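Local coordinates for protein 1,3-alpha-isomaltosidase (Kribbella flavida DSM 17836, PDB 5X3I) that hydrolyses alpha-1,3-glucosidic linkages of the cyclic tetrasaccharide cyclobis-(1-6)-alpha-nigerosyl to give isomaltose, as a family 31 glycoside hydrolase, at residues Ala583-Ser586 with Ala587-Ile591; Val622-Leu625 with Phe626-Phe629. The protein carries 1 engineered substitution. All coordinates share one frame; numbering follows the deposited sequence.

Contact 1 of 2, residues Ala583-Ser586 with Ala587-Ile591; sequences AAAS and AFMPI
Ser586 and Met589 are the first and last residues of a type I beta turn, with Ala587 and Phe588 at its corners, that follows helix 576-586 and leads the chain into strand 591-593, the last strand of the TIM barrel. This is the return half of a beta-alpha-beta crossover that began at strand 562-565.

The backbone bonds trace the change from helix to turn. Ala587 N still reaches back four residues to Ala583 O, at 3.1 Å. The next amide spans only three residues, with Phe588 N bonded to Ala585 O at 3.0 Å. Met589 N then closes the turn on Ser586 O at 2.9 Å. From outside the two segments, Arg633 NH1 of helix 622-650 bonds the carbonyl oxygens of Ala587 and Met589, a suitable task for a guanidinium where peptide groups are buried.

Among the side chains, Phe588 presents a ring edge to the helix, its CD1 lying 3.3 Å from Ala584 O, near the ring plane. Short alanine side chains suit the helix here because helix 622-650 packs directly against Ala583 and Ala584.

Met589 runs back along the end of the helix: chi1 of -67° sets CG beside its own backbone N, and the extended chain carries the sulfur past Ser586 CA at 3.9 Å. Its methyl CE then rests on Ala585 CB at 3.8 Å, a flexible, apolar filler for a buried corner that Trp562 and Trp564 also line. The Ser586 hydroxyl is hydrogen-bonded to Ala582 O and Trp564 NE1, and Met589 SD passes 4.1 Å from that same OG.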
ATOM      1  N   ALA A 583     -13.558  15.978   3.784  1.00 16.65           N
ATOM      2  CA  ALA A 583     -13.133  16.941   2.773  1.00 16.44           C
ATOM      3  C   ALA A 583     -12.349  18.090   3.399  1.00 18.52           C
ATOM      4  O   ALA A 583     -11.318  18.491   2.875  1.00 15.41           O
ATOM      5  CB  ALA A 583     -14.332  17.473   2.001  1.00 18.69           C
ATOM      6  N   ALA A 584     -12.832  18.606   4.526  1.00 19.08           N
ATOM      7  CA  ALA A 584     -12.175  19.734   5.172  1.00 15.13           C
ATOM      8  C   ALA A 584     -10.769  19.391   5.642  1.00 15.49           C
ATOM      9  O   ALA A 584      -9.835  20.146   5.400  1.00 16.93           O
ATOM     10  CB  ALA A 584     -13.000  20.238   6.330  1.00 16.76           C
ATOM     11  N   ALA A 585     -10.613  18.247   6.304  1.00 17.15           N
ATOM     12  CA  ALA A 585      -9.299  17.826   6.769  1.00 17.53           C
ATOM     13  C   ALA A 585      -8.375  17.546   5.592  1.00 14.02           C
ATOM     14  O   ALA A 585      -7.195  17.853   5.636  1.00 16.46           O
ATOM     15  CB  ALA A 585      -9.411  16.577   7.672  1.00 14.24           C
ATOM     16  N   SER A 586      -8.925  16.968   4.534  1.00 16.71           N
ATOM     17  CA  SER A 586      -8.116  16.558   3.386  1.00 15.28           C
ATOM     18  C   SER A 586      -7.536  17.747   2.619  1.00 17.30           C
ATOM     19  O   SER A 586      -6.450  17.653   2.055  1.00 17.03           O
ATOM     20  CB  SER A 586      -8.936  15.686   2.445  1.00 15.08           C
ATOM     21  OG  SER A 586      -9.299  14.485   3.085  1.00 17.55           O
ATOM     22  N   ALA A 587      -8.248  18.869   2.639  1.00 16.33           N
ATOM     23  CA  ALA A 587      -7.752  20.121   2.058  1.00 14.97           C
ATOM     24  C   ALA A 587      -6.440  20.572   2.715  1.00 17.57           C
ATOM     25  O   ALA A 587      -5.693  21.390   2.187  1.00 16.41           O
ATOM     26  CB  ALA A 587      -8.817  21.205   2.185  1.00 16.20           C
ATOM     27  N   PHE A 588      -6.230  20.083   3.922  1.00 17.30           N
ATOM     28  CA  PHE A 588      -5.010  20.254   4.711  1.00 16.93           C
ATOM     29  C   PHE A 588      -4.012  19.062   4.706  1.00 18.93           C
ATOM     30  O   PHE A 588      -3.243  18.879   5.650  1.00 18.36           O
ATOM     31  CB  PHE A 588      -5.409  20.739   6.092  1.00 17.05           C
ATOM     32  CG  PHE A 588      -6.049  22.111   6.046  1.00 15.26           C
ATOM     33  CD1 PHE A 588      -7.422  22.256   6.067  1.00 14.71           C
ATOM     34  CD2 PHE A 588      -5.272  23.246   5.892  1.00 15.95           C
ATOM     35  CE1 PHE A 588      -8.003  23.499   6.003  1.00 15.15           C
ATOM     36  CE2 PHE A 588      -5.854  24.499   5.825  1.00 16.23           C
ATOM     37  CZ  PHE A 588      -7.217  24.626   5.871  1.00 16.60           C
ATOM     38  N   MET A 589      -4.169  18.150   3.752  1.00 19.91           N
ATOM     39  CA  MET A 589      -3.279  16.994   3.621  1.00 15.43           C
ATOM     40  C   MET A 589      -2.457  17.087   2.319  1.00 18.48           C
ATOM     41  O   MET A 589      -2.789  17.887   1.455  1.00 18.92           O
ATOM     42  CB  MET A 589      -4.091  15.712   3.652  1.00 16.68           C
ATOM     43  CG  MET A 589      -4.749  15.433   5.000  1.00 12.29           C
ATOM     44  SD  MET A 589      -5.711  13.930   4.941  1.00 16.24           S
ATOM     45  CE  MET A 589      -6.816  14.210   6.311  1.00 16.73           C
ATOM     46  N   PRO A 590      -1.331  16.345   2.220  1.00 13.08           N
ATOM     47  CA  PRO A 590      -0.497  16.474   1.021  1.00 13.58           C
ATOM     48  C   PRO A 590      -1.257  16.269  -0.302  1.00 15.01           C
ATOM     49  O   PRO A 590      -0.997  16.974  -1.260  1.00 11.30           O
ATOM     50  CB  PRO A 590       0.557  15.382   1.214  1.00 12.39           C
ATOM     51  CG  PRO A 590       0.673  15.240   2.693  1.00 13.32           C
ATOM     52  CD  PRO A 590      -0.734  15.415   3.197  1.00 15.16           C
ATOM     53  N   ILE A 591      -2.177  15.315  -0.334  1.00 13.85           N
ATOM     54  CA  ILE A 591      -2.928  15.008  -1.538  1.00 13.13           C
ATOM     55  C   ILE A 591      -4.415  14.905  -1.228  1.00 11.82           C
ATOM     56  O   ILE A 591      -4.851  14.049  -0.438  1.00 16.33           O
ATOM     57  CB  ILE A 591      -2.462  13.688  -2.192  1.00 14.69           C
ATOM     58  CG1 ILE A 591      -0.957  13.714  -2.485  1.00 12.26           C
ATOM     59  CG2 ILE A 591      -3.276  13.403  -3.453  1.00 13.62           C
ATOM     60  CD1 ILE A 591      -0.562  14.610  -3.644  1.00 12.80           C
TER

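Contact 2 of 2, residues Val622-Leu625 with Phe626-Phe629; sequences VVPL and FRRF
Val622 to Phe629 form the first turns of helix 622-650, in which the amides of Phe626, Arg627, Arg628 and Phe629 each bond the carbonyl four residues earlier, from Phe626 N to Val622 O at 2.9 Å through to Phe629 N to Leu625 O at 3.0 Å. Pro624 is at home here, since a residue in the first turn needs no N-H for a helical bond.

Phe629 lays one face of its ring over Leu625 O, which sits off centre toward the rim with CD2 3.2 Å away. With CG beside the backbone N (chi1 -60°), the ring turns back toward Leu625 O, the same oxygen that accepts the amide N-H. Leu625 CB lies on the same side of the ring, 4.3 Å from Phe629 CE2. With an alanine in place of Phe629, Leu625 O would probably lose the ring that lies over it, and a gap would open against Ala584 of helix 576-586.

Arg628 is exposed. Leu625 runs alongside it in the same direction, with the leucine CD2 over one face of the guanidinium, displaced toward its rim and 3.9 Å from CZ. Arg627, partly exposed, folds back at chi3 (51°), which brings NH1 to 3.7 Å from Val623 CG1. Its NH2 lies 3.8 Å from Pro624 CA, and NH1 is hydrogen-bonded to Leu324 O.

Phe626 turns to the interior, meeting Ala583, Leu301 and Ile326. The chemistry is that of an amphipathic helix: phenylalanines seal the inner side, while aliphatic carbon packs against both guanidinium groups, over one face in Arg628, and Arg627 NH1 still finds the carbonyl of Leu324.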
ATOM      1  N   VAL A 622     -23.539  20.627   1.062  1.00 22.10           N
ATOM      2  CA  VAL A 622     -22.396  19.836   0.598  1.00 18.98           C
ATOM      3  C   VAL A 622     -21.611  20.500  -0.547  1.00 19.33           C
ATOM      4  O   VAL A 622     -20.398  20.661  -0.460  1.00 20.42           O
ATOM      5  CB  VAL A 622     -22.833  18.427   0.164  1.00 20.03           C
ATOM      6  CG1 VAL A 622     -21.665  17.683  -0.468  1.00 18.60           C
ATOM      7  CG2 VAL A 622     -23.355  17.646   1.372  1.00 19.47           C
ATOM      8  N   VAL A 623     -22.297  20.899  -1.606  1.00 20.17           N
ATOM      9  CA  VAL A 623     -21.612  21.547  -2.721  1.00 17.19           C
ATOM     10  C   VAL A 623     -20.941  22.866  -2.307  1.00 20.87           C
ATOM     11  O   VAL A 623     -19.745  23.012  -2.517  1.00 19.37           O
ATOM     12  CB  VAL A 623     -22.564  21.774  -3.914  1.00 16.94           C
ATOM     13  CG1 VAL A 623     -21.956  22.751  -4.910  1.00 19.58           C
ATOM     14  CG2 VAL A 623     -22.895  20.437  -4.582  1.00 15.87           C
ATOM     15  N   PRO A 624     -21.686  23.809  -1.685  1.00 20.27           N
ATOM     16  CA  PRO A 624     -21.036  25.082  -1.350  1.00 20.47           C
ATOM     17  C   PRO A 624     -19.864  24.944  -0.385  1.00 18.97           C
ATOM     18  O   PRO A 624     -18.865  25.632  -0.535  1.00 20.61           O
ATOM     19  CB  PRO A 624     -22.161  25.896  -0.701  1.00 25.55           C
ATOM     20  CG  PRO A 624     -23.405  25.268  -1.156  1.00 25.81           C
ATOM     21  CD  PRO A 624     -23.103  23.818  -1.285  1.00 20.58           C
ATOM     22  N   LEU A 625     -19.977  24.062   0.598  1.00 19.46           N
ATOM     23  CA  LEU A 625     -18.894  23.927   1.554  1.00 19.36           C
ATOM     24  C   LEU A 625     -17.694  23.209   0.932  1.00 19.04           C
ATOM     25  O   LEU A 625     -16.558  23.600   1.159  1.00 19.42           O
ATOM     26  CB  LEU A 625     -19.365  23.205   2.812  1.00 19.30           C
ATOM     27  CG  LEU A 625     -20.331  23.997   3.699  1.00 23.18           C
ATOM     28  CD1 LEU A 625     -20.558  23.265   5.018  1.00 22.51           C
ATOM     29  CD2 LEU A 625     -19.811  25.394   3.948  1.00 22.36           C
ATOM     30  N   PHE A 626     -17.947  22.174   0.137  1.00 19.67           N
ATOM     31  CA  PHE A 626     -16.853  21.506  -0.552  1.00 17.40           C
ATOM     32  C   PHE A 626     -16.139  22.511  -1.453  1.00 16.97           C
ATOM     33  O   PHE A 626     -14.921  22.560  -1.472  1.00 17.60           O
ATOM     34  CB  PHE A 626     -17.339  20.313  -1.368  1.00 16.46           C
ATOM     35  CG  PHE A 626     -16.229  19.465  -1.918  1.00 15.96           C
ATOM     36  CD1 PHE A 626     -15.838  18.301  -1.263  1.00 14.96           C
ATOM     37  CD2 PHE A 626     -15.571  19.822  -3.089  1.00 16.71           C
ATOM     38  CE1 PHE A 626     -14.821  17.507  -1.759  1.00 12.61           C
ATOM     39  CE2 PHE A 626     -14.549  19.033  -3.598  1.00 15.73           C
ATOM     40  CZ  PHE A 626     -14.167  17.867  -2.930  1.00 11.65           C
ATOM     41  N   ARG A 627     -16.913  23.320  -2.174  1.00 20.27           N
ATOM     42  CA  ARG A 627     -16.354  24.367  -3.030  1.00 17.58           C
ATOM     43  C   ARG A 627     -15.439  25.292  -2.235  1.00 16.73           C
ATOM     44  O   ARG A 627     -14.343  25.609  -2.687  1.00 21.39           O
ATOM     45  CB  ARG A 627     -17.469  25.169  -3.713  1.00 16.92           C
ATOM     46  CG  ARG A 627     -16.979  26.218  -4.711  1.00 15.46           C
ATOM     47  CD  ARG A 627     -18.116  26.666  -5.661  1.00 18.95           C
ATOM     48  NE  ARG A 627     -19.309  27.048  -4.920  1.00 23.07           N
ATOM     49  CZ  ARG A 627     -20.556  26.728  -5.246  1.00 20.55           C
ATOM     50  NH1 ARG A 627     -20.821  26.027  -6.337  1.00 19.14           N
ATOM     51  NH2 ARG A 627     -21.550  27.129  -4.472  1.00 24.73           N
ATOM     52  N   ARG A 628     -15.877  25.711  -1.053  1.00 19.04           N
ATOM     53  CA  ARG A 628     -15.029  26.536  -0.191  1.00 17.48           C
ATOM     54  C   ARG A 628     -13.710  25.848   0.130  1.00 14.72           C
ATOM     55  O   ARG A 628     -12.651  26.453   0.039  1.00 18.07           O
ATOM     56  CB  ARG A 628     -15.734  26.892   1.115  1.00 18.74           C
ATOM     57  CG  ARG A 628     -16.806  27.943   0.992  1.00 29.95           C
ATOM     58  CD  ARG A 628     -16.996  28.645   2.330  1.00 40.79           C
ATOM     59  NE  ARG A 628     -18.401  28.827   2.674  1.00 48.96           N
ATOM     60  CZ  ARG A 628     -18.828  29.160   3.888  1.00 50.09           C
ATOM     61  NH1 ARG A 628     -17.956  29.343   4.872  1.00 46.62           N
ATOM     62  NH2 ARG A 628     -20.125  29.303   4.119  1.00 50.46           N
ATOM     63  N   PHE A 629     -13.784  24.578   0.502  1.00 18.49           N
ATOM     64  CA  PHE A 629     -12.585  23.822   0.836  1.00 18.65           C
ATOM     65  C   PHE A 629     -11.656  23.736  -0.369  1.00 14.90           C
ATOM     66  O   PHE A 629     -10.461  23.971  -0.252  1.00 17.33           O
ATOM     67  CB  PHE A 629     -12.950  22.416   1.329  1.00 17.66           C
ATOM     68  CG  PHE A 629     -13.817  22.409   2.563  1.00 19.77           C
ATOM     69  CD1 PHE A 629     -13.678  23.380   3.530  1.00 21.56           C
ATOM     70  CD2 PHE A 629     -14.767  21.431   2.748  1.00 19.68           C
ATOM     71  CE1 PHE A 629     -14.474  23.374   4.653  1.00 21.64           C
ATOM     72  CE2 PHE A 629     -15.563  21.424   3.874  1.00 22.41           C
ATOM     73  CZ  PHE A 629     -15.411  22.395   4.822  1.00 20.04           C
TER

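In the fold
Contact 1 comes first along the chain, at the end of helix 576-586 and the turn into strand 591-593; contact 2 follows at the start of helix 622-650, with helix 610-617 in between. Their centres are about 13 Å apart, on the same side of the chain's centre and within the family 31 TIM-barrel domain. They meet directly: Ala584 CB lies 3.6 Å from Phe629 CZ, and Ala583 CB 3.7 Å from Phe626 CD1. Small residues of helix 576-586 thus accept aromatic rings from helix 622-650. The two contacts pack neighbouring helices outside the closing barrel strands, away from the positions assigned to catalysis, one of which carries the engineered substitution.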